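Local coordinates for protein catalase (Bacillus pumilus, PDB 4QOL) that breaks down hydrogen peroxide to water and dioxygen at a heme group and also shows peroxidase-like reactivity toward phenolic substrates, at residues P52-H57 with E310-A315; T107-R112 with T179-D184; I134-D139 with T175-W180. All coordinates share one frame; numbering follows the deposited sequence.

All three contacts are buried in the catalase chain. Contacts 1 and 3 touch the heme, contact 1 at a propionate and over the ring face, contact 3 at the methyl CMC; contact 2 stands back, the Pro-111 side chain about 7 Å away. Residues 52-57 come first and 310-315 last, so contact 1 closes a long loop that contains the other two. Residues 107-112 and 134-139 both pack on helix 175-181, so contacts 2 and 3 are neighbours, centres about 12 Å apart. The centre of contact 1 lies about 22 Å from that of contact 2 and about 24 Å from that of contact 3. Segments distant in sequence thus probably build the heme pocket together, helix 175-181 behind it.

Contact 1: residues P52-H57 with E310-A315; sequences PERVVH and ETEQAA. With HEM (protoporphyrin IX containing Fe), chain E.
Arg-54 reaches across to the end of helix 307-312 and donates from NH2 to Thr-311 O, 2.9 Å away and 27° out of the guanidinium plane. Arg-54 NH1 adds a weak bond to Glu-312 O at 3.0 Å. On the heme side, Arg-54 NE makes a straighter bond to O2D of a heme propionate, 2.6 Å long, so the guanidinium is fixed between cofactor and helix end. An extended chain from CG to NE (chi2 163°, chi3 171°) carries it that far.

The charged contact across the segments is long: Arg-54 NH1 and Glu-312 OE1 form a salt bridge of 3.6 Å, with guanidinium and carboxylate planes almost perpendicular, while Glu-312 OE2 pairs with Lys-102. One water joins Pro-52 O to Glu-312 OE1, and a second links that same oxygen to Arg-54 N and NH1.

Residues 54 to 57 all belong to the heme pocket. The His-57 ring lies face-on over a pyrrole, its NE2 3.3 Å from heme C1D, with Val-56 CG2 beside it on the porphyrin.

Arg-347 of helix 331-348 also donates to Glu-312 O, Ala-314 O and the heme, and Thr-311 and Ala-314 rest on Phe-92 of strand 88-96.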
loop_
_atom_site.group_PDB
_atom_site.type_symbol
_atom_site.label_atom_id
_atom_site.label_comp_id
_atom_site.label_asym_id
_atom_site.label_seq_id
_atom_site.Cartn_x
_atom_site.Cartn_y
_atom_site.Cartn_z
ATOM N N PRO A 52 2.577 0.951 -9.234
ATOM C CA PRO A 52 3.937 0.554 -9.714
ATOM C C PRO A 52 3.859 -0.060 -11.086
ATOM O O PRO A 52 2.918 -0.748 -11.379
ATOM C CB PRO A 52 4.441 -0.452 -8.671
ATOM C CG PRO A 52 3.567 -0.202 -7.451
ATOM C CD PRO A 52 2.228 0.275 -7.993
ATOM N N GLU A 53 4.827 0.245 -11.925
ATOM C CA GLU A 53 4.939 -0.456 -13.196
ATOM C C GLU A 53 5.411 -1.883 -12.955
ATOM O O GLU A 53 5.985 -2.210 -11.907
ATOM C CB GLU A 53 5.869 0.286 -14.201
ATOM C CG GLU A 53 7.330 0.116 -13.936
ATOM C CD GLU A 53 8.217 0.898 -14.888
ATOM O OE1 GLU A 53 7.768 1.925 -15.550
ATOM O OE2 GLU A 53 9.479 0.592 -14.910
ATOM N N ARG A 54 5.229 -2.713 -13.983
ATOM C CA ARG A 54 5.777 -4.065 -13.911
ATOM C C ARG A 54 7.290 -4.073 -13.728
ATOM O O ARG A 54 7.965 -3.281 -14.311
ATOM C CB ARG A 54 5.493 -4.841 -15.219
ATOM C CG ARG A 54 3.999 -5.067 -15.475
ATOM C CD ARG A 54 3.786 -5.442 -16.947
ATOM N NE ARG A 54 2.399 -5.861 -17.143
ATOM C CZ ARG A 54 1.341 -5.034 -17.196
ATOM N NH1 ARG A 54 1.481 -3.749 -17.023
ATOM N NH2 ARG A 54 0.063 -5.547 -17.376
ATOM N N VAL A 55 7.775 -4.983 -12.892
ATOM C CA VAL A 55 9.185 -5.015 -12.603
ATOM C C VAL A 55 10.038 -5.251 -13.884
ATOM O O VAL A 55 11.212 -4.793 -13.962
ATOM C CB VAL A 55 9.507 -6.009 -11.480
ATOM C CG1 VAL A 55 9.284 -7.454 -11.845
ATOM C CG2 VAL A 55 10.929 -5.797 -10.921
ATOM N N VAL A 56 9.504 -6.068 -14.783
ATOM C CA VAL A 56 10.066 -6.171 -16.171
ATOM C C VAL A 56 8.895 -6.157 -17.110
ATOM O O VAL A 56 7.740 -6.351 -16.654
ATOM C CB VAL A 56 10.929 -7.453 -16.391
ATOM C CG1 VAL A 56 12.269 -7.340 -15.685
ATOM C CG2 VAL A 56 10.182 -8.689 -15.941
ATOM N N HIS A 57 9.134 -5.930 -18.382
ATOM C CA HIS A 57 8.069 -5.786 -19.427
ATOM C C HIS A 57 7.112 -4.629 -19.151
ATOM O O HIS A 57 5.904 -4.681 -19.401
ATOM C CB HIS A 57 7.301 -7.047 -19.610
ATOM C CG HIS A 57 8.135 -8.222 -20.090
ATOM N ND1 HIS A 57 8.015 -8.719 -21.355
ATOM C CD2 HIS A 57 8.988 -9.033 -19.441
ATOM C CE1 HIS A 57 8.799 -9.789 -21.495
ATOM N NE2 HIS A 57 9.396 -10.012 -20.344
ATOM N N GLU A 310 -7.296 -1.912 -18.331
ATOM C CA GLU A 310 -7.236 -3.200 -19.038
ATOM C C GLU A 310 -5.813 -3.612 -19.345
ATOM O O GLU A 310 -5.400 -4.669 -18.927
ATOM C CB GLU A 310 -8.081 -3.110 -20.317
ATOM C CG GLU A 310 -9.562 -2.912 -20.002
ATOM C CD GLU A 310 -10.369 -2.558 -21.199
ATOM O OE1 GLU A 310 -10.489 -3.436 -22.051
ATOM O OE2 GLU A 310 -10.849 -1.388 -21.296
ATOM N N THR A 311 -5.027 -2.774 -19.984
ATOM C CA THR A 311 -3.654 -3.175 -20.325
ATOM C C THR A 311 -2.693 -3.039 -19.127
ATOM O O THR A 311 -1.981 -3.997 -18.793
ATOM C CB THR A 311 -3.144 -2.443 -21.564
ATOM O OG1 THR A 311 -4.049 -2.675 -22.651
ATOM C CG2 THR A 311 -1.770 -2.857 -21.948
ATOM N N GLU A 312 -2.719 -1.885 -18.463
ATOM C CA GLU A 312 -1.776 -1.677 -17.377
ATOM C C GLU A 312 -2.079 -2.640 -16.234
ATOM O O GLU A 312 -1.154 -3.191 -15.653
ATOM C CB GLU A 312 -1.716 -0.230 -16.945
ATOM C CG GLU A 312 -0.635 -0.005 -15.911
ATOM C CD GLU A 312 0.791 -0.160 -16.458
ATOM O OE1 GLU A 312 1.686 -0.405 -15.647
ATOM O OE2 GLU A 312 0.994 0.005 -17.687
ATOM N N GLN A 313 -3.360 -2.893 -15.949
ATOM C CA GLN A 313 -3.720 -3.736 -14.802
ATOM C C GLN A 313 -3.829 -5.273 -15.165
ATOM O O GLN A 313 -4.103 -6.021 -14.293
ATOM C CB GLN A 313 -5.082 -3.333 -14.227
ATOM C CG GLN A 313 -5.060 -2.055 -13.393
ATOM C CD GLN A 313 -6.333 -1.792 -12.651
ATOM O OE1 GLN A 313 -6.302 -1.480 -11.443
ATOM N NE2 GLN A 313 -7.432 -1.901 -13.330
ATOM N N ALA A 314 -3.634 -5.664 -16.420
ATOM C CA ALA A 314 -3.581 -7.038 -16.792
ATOM C C ALA A 314 -2.532 -7.809 -16.055
ATOM O O ALA A 314 -1.360 -7.399 -15.927
ATOM C CB ALA A 314 -3.453 -7.211 -18.281
ATOM N N ALA A 315 -2.903 -8.976 -15.591
ATOM C CA ALA A 315 -2.069 -9.844 -14.815
ATOM C C ALA A 315 -2.101 -11.231 -15.505
ATOM O O ALA A 315 -3.149 -11.872 -15.551
ATOM C CB ALA A 315 -2.613 -9.989 -13.370
HETATM C CHA HEM E . 6.452 -10.133 -16.796
HETATM C CHB HEM E . 9.148 -12.571 -13.585
HETATM C CHC HEM E . 10.956 -15.325 -17.319
HETATM C CHD HEM E . 7.682 -13.281 -20.249
HETATM C C1A HEM E . 7.059 -10.538 -15.618
HETATM C C2A HEM E . 6.867 -9.935 -14.333
HETATM C C3A HEM E . 7.623 -10.623 -13.435
HETATM C C4A HEM E . 8.272 -11.646 -14.151
HETATM C CMA HEM E . 7.761 -10.508 -11.945
HETATM C CAA HEM E . 5.947 -8.786 -14.069
HETATM C CBA HEM E . 4.518 -9.353 -14.203
HETATM C CGA HEM E . 3.487 -8.373 -13.787
HETATM O O1A HEM E . 2.299 -8.613 -14.086
HETATM O O2A HEM E . 3.773 -7.390 -13.066
HETATM C C1B HEM E . 9.870 -13.505 -14.380
HETATM C C2B HEM E . 10.817 -14.413 -13.807
HETATM C C3B HEM E . 11.343 -15.169 -14.822
HETATM C C4B HEM E . 10.662 -14.761 -16.060
HETATM C CMB HEM E . 11.145 -14.492 -12.338
HETATM C CAB HEM E . 12.320 -16.258 -14.765
HETATM C CBB HEM E . 12.600 -16.820 -13.586
HETATM C C1C HEM E . 10.204 -15.004 -18.449
HETATM C C2C HEM E . 10.162 -15.782 -19.583
HETATM C C3C HEM E . 9.261 -15.192 -20.415
HETATM C C4C HEM E . 8.677 -14.083 -19.759
HETATM C CMC HEM E . 11.056 -16.978 -19.832
HETATM C CAC HEM E . 8.816 -15.716 -21.662
HETATM C CBC HEM E . 8.886 -17.025 -21.832
HETATM C C1D HEM E . 7.104 -12.252 -19.490
HETATM C C2D HEM E . 6.103 -11.355 -20.066
HETATM C C3D HEM E . 5.767 -10.453 -19.139
HETATM C C4D HEM E . 6.566 -10.817 -17.974
HETATM C CMD HEM E . 5.614 -11.479 -21.479
HETATM C CAD HEM E . 4.763 -9.333 -19.250
HETATM C CBD HEM E . 3.376 -9.974 -19.017
HETATM C CGD HEM E . 2.414 -8.833 -19.173
HETATM O O1D HEM E . 2.085 -8.534 -20.315
HETATM O O2D HEM E . 1.957 -8.208 -18.179
HETATM N NA HEM E . 7.919 -11.632 -15.494
HETATM N NB HEM E . 9.832 -13.768 -15.699
HETATM N NC HEM E . 9.248 -14.015 -18.525
HETATM N ND HEM E . 7.361 -11.909 -18.232
HETATM FE FE HEM E . 8.550 -12.804 -17.021
HETATM O O HOH W 1 1.136 -1.784 -13.230
HETATM O O HOH W 2 3.846 -1.775 -16.635
#

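Contact 2: residues T107-R112 with T179-D184; sequences TLRDPR and TWLFSD
The loop residue Asp-110 passes closest to Leu-181, CA to CA 6.9 Å, just where helix 175-181 gives way to a turn at Phe-182. Arg-109 does most of the work. Its side chain heads for the helix end, CG pointing away from the backbone N (chi1 -178°), and then bends at chi3 (-52°) to bring NH1 between two carbonyls. Arg-109 NH1 donates to Leu-181 O at 3.0 Å, a fairly straight bond in the carbonyl plane; the one from NH1 to Ser-183 O is equally long but weak. A water links NH2 to Asp-184 OD1.

Arg-109 CD lies over one face of the Phe-182 ring, toward its rim, 3.9 Å from the centroid in a CH-pi contact, and the guanidinium plane is turned only 21° from the ring. Leu-181 sends CD1 against the loop backbone, 3.6 Å from Pro-111 N, and touches the proline ring at CD.

Within the loop, Arg-112 grips Leu-108 O with NH1 and NH2 together, while NH1 also donates to Asp-110 O, which probably helps hold the loop in shape. In the catalase fold the contact joins the loop between strands 88-96 and 113-120 to the end of helix 175-181, with Leu-440 and Leu-444 of helix 434-448 packed behind Phe-182 and an arginine bonding the last helical carbonyl, Leu-181 O, and weakly Ser-183 O just past the end.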
loop_
_atom_site.group_PDB
_atom_site.type_symbol
_atom_site.label_atom_id
_atom_site.label_comp_id
_atom_site.label_asym_id
_atom_site.label_seq_id
_atom_site.Cartn_x
_atom_site.Cartn_y
_atom_site.Cartn_z
ATOM N N THR A 107 11.972 0.649 -29.991
ATOM C CA THR A 107 13.071 0.405 -30.938
ATOM C C THR A 107 14.344 -0.158 -30.312
ATOM O O THR A 107 15.351 -0.266 -31.009
ATOM C CB THR A 107 13.442 1.751 -31.583
ATOM O OG1 THR A 107 13.477 2.751 -30.603
ATOM C CG2 THR A 107 12.402 2.168 -32.618
ATOM N N LEU A 108 14.329 -0.413 -28.991
ATOM C CA LEU A 108 15.469 -0.990 -28.332
ATOM C C LEU A 108 15.605 -2.487 -28.566
ATOM O O LEU A 108 14.625 -3.152 -28.823
ATOM C CB LEU A 108 15.375 -0.731 -26.840
ATOM C CG LEU A 108 15.086 0.703 -26.379
ATOM C CD1 LEU A 108 15.081 0.858 -24.859
ATOM C CD2 LEU A 108 16.130 1.677 -26.969
ATOM N N ARG A 109 16.832 -2.992 -28.411
ATOM C CA ARG A 109 17.083 -4.413 -28.511
ATOM C C ARG A 109 16.549 -5.075 -27.258
ATOM O O ARG A 109 16.826 -4.585 -26.149
ATOM C CB ARG A 109 18.587 -4.663 -28.683
ATOM C CG ARG A 109 18.923 -6.142 -28.848
ATOM C CD ARG A 109 20.380 -6.408 -29.228
ATOM N NE ARG A 109 20.803 -5.617 -30.390
ATOM C CZ ARG A 109 20.464 -5.866 -31.640
ATOM N NH1 ARG A 109 19.824 -7.000 -31.995
ATOM N NH2 ARG A 109 20.785 -5.004 -32.541
ATOM N N ASP A 110 15.809 -6.153 -27.404
ATOM C CA ASP A 110 15.206 -6.846 -26.223
ATOM C C ASP A 110 14.441 -8.025 -26.784
ATOM O O ASP A 110 13.861 -7.906 -27.858
ATOM C CB ASP A 110 14.190 -5.920 -25.494
ATOM C CG ASP A 110 14.532 -5.612 -24.016
ATOM O OD1 ASP A 110 15.524 -6.120 -23.432
ATOM O OD2 ASP A 110 13.862 -4.648 -23.448
ATOM N N PRO A 111 14.305 -9.108 -26.004
ATOM C CA PRO A 111 13.116 -9.982 -26.269
ATOM C C PRO A 111 11.839 -9.152 -26.228
ATOM O O PRO A 111 11.822 -8.046 -25.656
ATOM C CB PRO A 111 13.157 -10.970 -25.142
ATOM C CG PRO A 111 14.509 -10.840 -24.543
ATOM C CD PRO A 111 14.875 -9.418 -24.694
ATOM N N ARG A 112 10.826 -9.618 -26.916
ATOM C CA ARG A 112 9.509 -9.100 -26.737
ATOM C C ARG A 112 8.605 -10.081 -26.027
ATOM O O ARG A 112 8.565 -11.265 -26.379
ATOM C CB ARG A 112 8.895 -8.792 -28.102
ATOM C CG ARG A 112 9.071 -7.336 -28.598
ATOM C CD ARG A 112 10.494 -6.839 -28.600
ATOM N NE ARG A 112 10.617 -5.429 -29.087
ATOM C CZ ARG A 112 11.771 -4.794 -29.091
ATOM N NH1 ARG A 112 12.857 -5.399 -28.679
ATOM N NH2 ARG A 112 11.848 -3.536 -29.478
ATOM N N THR A 179 22.940 -15.435 -29.093
ATOM C CA THR A 179 23.044 -15.673 -30.533
ATOM C C THR A 179 21.752 -15.382 -31.329
ATOM O O THR A 179 21.824 -15.028 -32.524
ATOM C CB THR A 179 23.536 -17.117 -30.792
ATOM O OG1 THR A 179 24.787 -17.296 -30.095
ATOM C CG2 THR A 179 23.697 -17.423 -32.257
ATOM N N TRP A 180 20.584 -15.472 -30.663
ATOM C CA TRP A 180 19.344 -14.967 -31.218
ATOM C C TRP A 180 19.123 -13.473 -31.004
ATOM O O TRP A 180 18.751 -12.780 -31.920
ATOM C CB TRP A 180 18.123 -15.717 -30.573
ATOM C CG TRP A 180 17.904 -17.083 -30.953
ATOM C CD1 TRP A 180 18.635 -18.188 -30.578
ATOM C CD2 TRP A 180 16.811 -17.592 -31.731
ATOM N NE1 TRP A 180 18.064 -19.281 -31.044
ATOM C CE2 TRP A 180 16.964 -18.967 -31.791
ATOM C CE3 TRP A 180 15.763 -17.008 -32.425
ATOM C CZ2 TRP A 180 16.071 -19.811 -32.483
ATOM C CZ3 TRP A 180 14.880 -17.859 -33.123
ATOM C CH2 TRP A 180 15.044 -19.211 -33.138
ATOM N N LEU A 181 19.342 -13.022 -29.770
ATOM C CA LEU A 181 19.098 -11.627 -29.375
ATOM C C LEU A 181 19.947 -10.637 -30.168
ATOM O O LEU A 181 19.491 -9.505 -30.412
ATOM C CB LEU A 181 19.396 -11.452 -27.904
ATOM C CG LEU A 181 19.019 -10.092 -27.314
ATOM C CD1 LEU A 181 17.550 -9.738 -27.501
ATOM C CD2 LEU A 181 19.394 -10.054 -25.811
ATOM N N PHE A 182 21.175 -11.034 -30.584
ATOM C CA PHE A 182 21.995 -10.065 -31.332
ATOM C C PHE A 182 21.935 -10.305 -32.834
ATOM O O PHE A 182 22.602 -9.608 -33.579
ATOM C CB PHE A 182 23.415 -10.016 -30.769
ATOM C CG PHE A 182 23.507 -9.267 -29.513
ATOM C CD1 PHE A 182 23.710 -7.904 -29.536
ATOM C CD2 PHE A 182 23.309 -9.875 -28.296
ATOM C CE1 PHE A 182 23.742 -7.173 -28.373
ATOM C CE2 PHE A 182 23.377 -9.131 -27.109
ATOM C CZ PHE A 182 23.629 -7.796 -27.148
ATOM N N SER A 183 21.085 -11.240 -33.282
ATOM C CA SER A 183 20.554 -11.166 -34.691
ATOM C C SER A 183 19.646 -9.983 -34.811
ATOM O O SER A 183 19.354 -9.301 -33.804
ATOM C CB SER A 183 19.806 -12.423 -35.117
ATOM O OG SER A 183 18.485 -12.492 -34.584
ATOM N N ASP A 184 19.204 -9.654 -36.007
ATOM C CA ASP A 184 18.325 -8.503 -36.070
ATOM C C ASP A 184 16.961 -8.831 -35.433
ATOM O O ASP A 184 16.123 -7.928 -35.227
ATOM C CB ASP A 184 18.156 -7.977 -37.496
ATOM C CG ASP A 184 19.430 -7.215 -38.022
ATOM O OD1 ASP A 184 20.239 -6.653 -37.233
ATOM O OD2 ASP A 184 19.525 -7.129 -39.264
HETATM O O HOH W 3 19.003 -5.331 -35.059
#

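Contact 3: residues I134-D139 with T175-W180; sequences IFFIRD and THMLTW. With HEM (protoporphyrin IX containing Fe), chain E.
Ile-134 lays its CD1 methyl over the face of the His-176 imidazole, 3.4 Å from the ring centroid and toward its rim. The packing is tight, for CD1 is 3.2 Å from His-176 CG. CG1 sits between the backbone N and the carbonyl carbon (chi1 53°), which, with chi2 extended, lays CD1 against the helix, where it also meets Trp-180 CD1. The imidazole is held by a bond from ND1 to Thr-282 O.

Met-177 enters from the helix side, its chain bent at chi2 (72°) so that it runs over the Phe-136 ring. CG makes a CH-pi contact 3.7 Å from the centroid. SD lies higher above that ring, 4.7 Å from the centroid and almost on its normal, while CE approaches CE1 of Phe-136. The edge of the same ring meets Leu-178 CD2 at 4.1 Å.

Phe-135 is sandwiched: the heme methyl CMC lies over one face, 3.5 Å from CD1, and Phe-136 CD1 over the other. With an alanine in place of Phe-136, Met-177 would probably lose its aromatic seat and Phe-135 its backing on the side away from the heme, setting that ring freer to shift. A water joins the backbones, donating to Phe-135 O and accepting from Met-177 N.

Helices 143-150 and 161-169 also pack on Phe-136, through Met-146 and Met-168. The Met-aromatic pair Met-177 and Phe-136 thus forms a second shell behind Phe-135, which lines the heme pocket.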
loop_
_atom_site.group_PDB
_atom_site.type_symbol
_atom_site.label_atom_id
_atom_site.label_comp_id
_atom_site.label_asym_id
_atom_site.label_seq_id
_atom_site.Cartn_x
_atom_site.Cartn_y
_atom_site.Cartn_z
ATOM N N ILE A 134 13.945 -19.361 -26.559
ATOM C CA ILE A 134 14.799 -19.784 -25.455
ATOM C C ILE A 134 15.026 -18.655 -24.494
ATOM O O ILE A 134 14.528 -17.560 -24.682
ATOM C CB ILE A 134 16.142 -20.312 -25.946
ATOM C CG1 ILE A 134 16.806 -19.291 -26.851
ATOM C CG2 ILE A 134 15.957 -21.585 -26.737
ATOM C CD1 ILE A 134 18.210 -19.615 -27.113
ATOM N N PHE A 135 15.775 -18.911 -23.430
ATOM C CA PHE A 135 16.100 -17.888 -22.480
ATOM C C PHE A 135 17.587 -17.852 -22.137
ATOM O O PHE A 135 18.335 -18.761 -22.471
ATOM C CB PHE A 135 15.254 -18.050 -21.190
ATOM C CG PHE A 135 14.893 -16.783 -20.558
ATOM C CD1 PHE A 135 14.122 -15.873 -21.226
ATOM C CD2 PHE A 135 15.315 -16.470 -19.275
ATOM C CE1 PHE A 135 13.810 -14.640 -20.683
ATOM C CE2 PHE A 135 14.983 -15.264 -18.683
ATOM C CZ PHE A 135 14.180 -14.369 -19.360
ATOM N N PHE A 136 17.972 -16.814 -21.404
ATOM C CA PHE A 136 19.385 -16.563 -21.043
ATOM C C PHE A 136 19.901 -17.501 -19.937
ATOM O O PHE A 136 21.071 -17.782 -19.846
ATOM C CB PHE A 136 19.555 -15.153 -20.439
ATOM C CG PHE A 136 19.055 -14.024 -21.283
ATOM C CD1 PHE A 136 17.732 -13.586 -21.160
ATOM C CD2 PHE A 136 19.925 -13.346 -22.109
ATOM C CE1 PHE A 136 17.277 -12.517 -21.866
ATOM C CE2 PHE A 136 19.466 -12.265 -22.840
ATOM C CZ PHE A 136 18.135 -11.853 -22.699
ATOM N N ILE A 137 18.978 -17.998 -19.115
ATOM C CA ILE A 137 19.275 -18.702 -17.871
ATOM C C ILE A 137 18.299 -19.865 -17.754
ATOM O O ILE A 137 17.344 -19.916 -18.483
ATOM C CB ILE A 137 19.154 -17.806 -16.623
ATOM C CG1 ILE A 137 17.789 -17.110 -16.527
ATOM C CG2 ILE A 137 20.296 -16.785 -16.567
ATOM C CD1 ILE A 137 17.513 -16.486 -15.175
ATOM N N ARG A 138 18.607 -20.809 -16.861
ATOM C CA ARG A 138 17.782 -22.018 -16.710
ATOM C C ARG A 138 17.296 -22.254 -15.273
ATOM O O ARG A 138 16.754 -23.332 -14.998
ATOM C CB ARG A 138 18.565 -23.251 -17.225
ATOM C CG ARG A 138 19.831 -23.496 -16.424
ATOM C CD ARG A 138 20.483 -24.867 -16.687
ATOM N NE ARG A 138 20.904 -24.997 -18.035
ATOM C CZ ARG A 138 22.169 -25.038 -18.469
ATOM N NH1 ARG A 138 23.191 -24.679 -17.672
ATOM N NH2 ARG A 138 22.367 -25.309 -19.746
ATOM N N ASP A 139 17.537 -21.301 -14.350
ATOM C CA ASP A 139 17.121 -21.448 -12.982
ATOM C C ASP A 139 16.639 -20.101 -12.509
ATOM O O ASP A 139 17.340 -19.115 -12.606
ATOM C CB ASP A 139 18.292 -21.978 -12.088
ATOM C CG ASP A 139 17.823 -22.410 -10.698
ATOM O OD1 ASP A 139 17.105 -21.610 -10.057
ATOM O OD2 ASP A 139 18.085 -23.570 -10.270
ATOM N N THR A 175 24.651 -18.381 -23.931
ATOM C CA THR A 175 25.263 -18.232 -25.259
ATOM C C THR A 175 24.249 -18.442 -26.404
ATOM O O THR A 175 24.256 -17.694 -27.413
ATOM C CB THR A 175 26.446 -19.231 -25.402
ATOM O OG1 THR A 175 27.368 -19.034 -24.324
ATOM C CG2 THR A 175 27.142 -19.036 -26.654
ATOM N N HIS A 176 23.400 -19.458 -26.297
ATOM C CA HIS A 176 22.361 -19.649 -27.298
ATOM C C HIS A 176 21.421 -18.422 -27.397
ATOM O O HIS A 176 21.203 -17.891 -28.496
ATOM C CB HIS A 176 21.596 -20.955 -27.019
ATOM C CG HIS A 176 20.713 -21.401 -28.148
ATOM N ND1 HIS A 176 19.758 -22.400 -27.987
ATOM C CD2 HIS A 176 20.663 -21.036 -29.448
ATOM C CE1 HIS A 176 19.127 -22.576 -29.130
ATOM N NE2 HIS A 176 19.654 -21.754 -30.032
ATOM N N MET A 177 20.913 -17.935 -26.264
ATOM C CA MET A 177 20.054 -16.796 -26.298
ATOM C C MET A 177 20.685 -15.581 -26.957
ATOM O O MET A 177 20.037 -14.875 -27.746
ATOM C CB MET A 177 19.577 -16.431 -24.906
ATOM C CG MET A 177 18.664 -15.224 -24.872
ATOM S SD MET A 177 17.055 -15.658 -25.554
ATOM C CE MET A 177 16.012 -14.382 -24.811
ATOM N N LEU A 178 21.911 -15.321 -26.581
ATOM C CA LEU A 178 22.583 -14.114 -27.087
ATOM C C LEU A 178 22.797 -14.209 -28.602
ATOM O O LEU A 178 22.794 -13.229 -29.362
ATOM C CB LEU A 178 23.886 -13.924 -26.389
ATOM C CG LEU A 178 23.741 -13.650 -24.893
ATOM C CD1 LEU A 178 25.104 -13.647 -24.215
ATOM C CD2 LEU A 178 23.093 -12.293 -24.689
ATOM N N THR A 179 22.940 -15.435 -29.093
ATOM C CA THR A 179 23.044 -15.673 -30.533
ATOM C C THR A 179 21.752 -15.382 -31.329
ATOM O O THR A 179 21.824 -15.028 -32.524
ATOM C CB THR A 179 23.536 -17.117 -30.792
ATOM O OG1 THR A 179 24.787 -17.296 -30.095
ATOM C CG2 THR A 179 23.697 -17.423 -32.257
ATOM N N TRP A 180 20.584 -15.472 -30.663
ATOM C CA TRP A 180 19.344 -14.967 -31.218
ATOM C C TRP A 180 19.123 -13.473 -31.004
ATOM O O TRP A 180 18.751 -12.780 -31.920
ATOM C CB TRP A 180 18.123 -15.717 -30.573
ATOM C CG TRP A 180 17.904 -17.083 -30.953
ATOM C CD1 TRP A 180 18.635 -18.188 -30.578
ATOM C CD2 TRP A 180 16.811 -17.592 -31.731
ATOM N NE1 TRP A 180 18.064 -19.281 -31.044
ATOM C CE2 TRP A 180 16.964 -18.967 -31.791
ATOM C CE3 TRP A 180 15.763 -17.008 -32.425
ATOM C CZ2 TRP A 180 16.071 -19.811 -32.483
ATOM C CZ3 TRP A 180 14.880 -17.859 -33.123
ATOM C CH2 TRP A 180 15.044 -19.211 -33.138
HETATM C CHA HEM E . 6.452 -10.133 -16.796
HETATM C CHB HEM E . 9.148 -12.571 -13.585
HETATM C CHC HEM E . 10.956 -15.325 -17.319
HETATM C CHD HEM E . 7.682 -13.281 -20.249
HETATM C C1A HEM E . 7.059 -10.538 -15.618
HETATM C C2A HEM E . 6.867 -9.935 -14.333
HETATM C C3A HEM E . 7.623 -10.623 -13.435
HETATM C C4A HEM E . 8.272 -11.646 -14.151
HETATM C CMA HEM E . 7.761 -10.508 -11.945
HETATM C CAA HEM E . 5.947 -8.786 -14.069
HETATM C CBA HEM E . 4.518 -9.353 -14.203
HETATM C CGA HEM E . 3.487 -8.373 -13.787
HETATM O O1A HEM E . 2.299 -8.613 -14.086
HETATM O O2A HEM E . 3.773 -7.390 -13.066
HETATM C C1B HEM E . 9.870 -13.505 -14.380
HETATM C C2B HEM E . 10.817 -14.413 -13.807
HETATM C C3B HEM E . 11.343 -15.169 -14.822
HETATM C C4B HEM E . 10.662 -14.761 -16.060
HETATM C CMB HEM E . 11.145 -14.492 -12.338
HETATM C CAB HEM E . 12.320 -16.258 -14.765
HETATM C CBB HEM E . 12.600 -16.820 -13.586
HETATM C C1C HEM E . 10.204 -15.004 -18.449
HETATM C C2C HEM E . 10.162 -15.782 -19.583
HETATM C C3C HEM E . 9.261 -15.192 -20.415
HETATM C C4C HEM E . 8.677 -14.083 -19.759
HETATM C CMC HEM E . 11.056 -16.978 -19.832
HETATM C CAC HEM E . 8.816 -15.716 -21.662
HETATM C CBC HEM E . 8.886 -17.025 -21.832
HETATM C C1D HEM E . 7.104 -12.252 -19.490
HETATM C C2D HEM E . 6.103 -11.355 -20.066
HETATM C C3D HEM E . 5.767 -10.453 -19.139
HETATM C C4D HEM E . 6.566 -10.817 -17.974
HETATM C CMD HEM E . 5.614 -11.479 -21.479
HETATM C CAD HEM E . 4.763 -9.333 -19.250
HETATM C CBD HEM E . 3.376 -9.974 -19.017
HETATM C CGD HEM E . 2.414 -8.833 -19.173
HETATM O O1D HEM E . 2.085 -8.534 -20.315
HETATM O O2D HEM E . 1.957 -8.208 -18.179
HETATM N NA HEM E . 7.919 -11.632 -15.494
HETATM N NB HEM E . 9.832 -13.768 -15.699
HETATM N NC HEM E . 9.248 -14.015 -18.525
HETATM N ND HEM E . 7.361 -11.909 -18.232
HETATM FE FE HEM E . 8.550 -12.804 -17.021
HETATM O O HOH W 4 20.638 -19.496 -23.909
#